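Second substrate binding domain of putative amino acid ABC transporter (Streptococcus pneumoniae, PDB 4OEN) probably captures an amino acid outside the cell and delivers it to the membrane part of an ABC transporter. Local coordinates at residues S12-P15 / F16-N20. Numbering follows the deposited sequence.
Sequences SFAP and FVFQN
Phe13 and Val17 pair through their backbones to close a tight turn: Phe13 N gives a hydrogen bond to Val17 O (2.6 Å), with the donor almost in line with the carbonyl. The return bond, Val17 N to Phe13 O (3.1 Å), reaches that oxygen from above the carbonyl plane; a weak bond from Phe16 N makes the same oxygen accept two N-H groups. With two residues set against one, this is a classic beta bulge. Pro15 suits the bend, since its cis peptide bond folds the chain back and its ring has no N-H to satisfy.

The packed side gathers round Pro15 and Phe16, both buried against Pro161 of helix 160-168. Phe18 CD2 meets Ala14 CB obliquely (3.7 Å); chi1 of 59° sets Phe18 CG between backbone N and carbonyl carbon and turns the ring back toward Ala14 and Pro15, whose O lies at its edge in plane. Ala14, with one methyl, leaves room for that ring. Val17, buried, branched and apolar, packs against Met30 and Asn48.

Looser is the exposed side, with Ser12 and the Phe13 ring, which lies beside the Phe16 ring, nearly parallel (24°) but barely overlapping it (CD2 to CD2, 3.9 Å). The acetate near Phe13 probably comes from the crystallisation liquor, though such ions often mark pockets. Backbone bonds thus fix the turn, while its exposed aromatic could line a solute pocket.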
loop_
_atom_site.group_PDB
_atom_site.type_symbol
_atom_site.label_atom_id
_atom_site.label_comp_id
_atom_site.label_asym_id
_atom_site.label_seq_id
_atom_site.Cartn_x
_atom_site.Cartn_y
_atom_site.Cartn_z
ATOM N N SER A 12 -2.160 11.274 -4.453
ATOM C CA SER A 12 -2.910 11.062 -3.223
ATOM C C SER A 12 -3.165 9.579 -2.971
ATOM O O SER A 12 -4.240 9.055 -3.260
ATOM C CB SER A 12 -4.235 11.824 -3.267
ATOM O OG SER A 12 -4.954 11.652 -2.058
ATOM N N PHE A 13 -2.153 8.896 -2.445
ATOM C CA PHE A 13 -2.255 7.475 -2.191
ATOM C C PHE A 13 -1.446 7.159 -0.924
ATOM O O PHE A 13 -0.462 6.439 -0.978
ATOM C CB PHE A 13 -1.744 6.675 -3.396
ATOM C CG PHE A 13 -2.239 5.260 -3.446
ATOM C CD1 PHE A 13 -3.597 4.992 -3.484
ATOM C CD2 PHE A 13 -1.347 4.202 -3.485
ATOM C CE1 PHE A 13 -4.059 3.686 -3.535
ATOM C CE2 PHE A 13 -1.791 2.899 -3.528
ATOM C CZ PHE A 13 -3.156 2.635 -3.560
ATOM N N ALA A 14 -1.874 7.727 0.201
ATOM C CA ALA A 14 -1.163 7.559 1.466
ATOM C C ALA A 14 -1.264 6.102 1.891
ATOM O O ALA A 14 -2.319 5.491 1.731
ATOM C CB ALA A 14 -1.751 8.483 2.550
ATOM N N PRO A 15 -0.184 5.539 2.470
ATOM C CA PRO A 15 1.100 6.143 2.845
ATOM C C PRO A 15 2.187 6.084 1.779
ATOM O O PRO A 15 3.311 6.482 2.077
ATOM C CB PRO A 15 1.524 5.295 4.042
ATOM C CG PRO A 15 1.030 3.911 3.655
ATOM C CD PRO A 15 -0.301 4.159 2.967
ATOM N N PHE A 16 1.879 5.611 0.574
ATOM C CA PHE A 16 2.901 5.513 -0.467
ATOM C C PHE A 16 3.299 6.866 -1.050
ATOM O O PHE A 16 4.488 7.141 -1.253
ATOM C CB PHE A 16 2.421 4.558 -1.569
ATOM C CG PHE A 16 2.192 3.170 -1.071
ATOM C CD1 PHE A 16 3.264 2.302 -0.903
ATOM C CD2 PHE A 16 0.924 2.747 -0.703
ATOM C CE1 PHE A 16 3.076 1.030 -0.405
ATOM C CE2 PHE A 16 0.720 1.466 -0.208
ATOM C CZ PHE A 16 1.807 0.601 -0.059
ATOM N N VAL A 17 2.319 7.723 -1.300
ATOM C CA VAL A 17 2.619 9.044 -1.829
ATOM C C VAL A 17 1.455 9.946 -1.496
ATOM O O VAL A 17 0.286 9.594 -1.732
ATOM C CB VAL A 17 2.917 9.001 -3.355
ATOM C CG1 VAL A 17 1.781 8.316 -4.147
ATOM C CG2 VAL A 17 3.193 10.411 -3.905
ATOM N N PHE A 18 1.775 11.093 -0.909
ATOM C CA PHE A 18 0.763 12.066 -0.535
ATOM C C PHE A 18 1.409 13.415 -0.255
ATOM O O PHE A 18 2.630 13.513 -0.095
ATOM C CB PHE A 18 -0.043 11.582 0.681
ATOM C CG PHE A 18 0.795 11.309 1.905
ATOM C CD1 PHE A 18 0.827 12.217 2.947
ATOM C CD2 PHE A 18 1.543 10.140 2.005
ATOM C CE1 PHE A 18 1.598 11.971 4.073
ATOM C CE2 PHE A 18 2.315 9.886 3.132
ATOM C CZ PHE A 18 2.338 10.799 4.161
ATOM N N GLN A 19 0.584 14.450 -0.225
ATOM C CA GLN A 19 1.046 15.805 0.040
ATOM C C GLN A 19 1.113 16.076 1.544
ATOM O O GLN A 19 0.160 15.806 2.280
ATOM C CB GLN A 19 0.111 16.806 -0.654
ATOM C CG GLN A 19 0.758 18.099 -1.106
ATOM C CD GLN A 19 -0.225 19.009 -1.840
ATOM O OE1 GLN A 19 -1.367 18.629 -2.094
ATOM N NE2 GLN A 19 0.217 20.213 -2.175
ATOM N N ASN A 20 2.241 16.596 2.017
ATOM C CA ASN A 20 2.342 16.960 3.430
ATOM C C ASN A 20 1.844 18.386 3.651
ATOM O O ASN A 20 1.408 19.040 2.708
ATOM C CB ASN A 20 3.779 16.791 3.947
ATOM C CG ASN A 20 4.792 17.658 3.204
ATOM O OD1 ASN A 20 4.446 18.662 2.589
ATOM N ND2 ASN A 20 6.059 17.266 3.270
#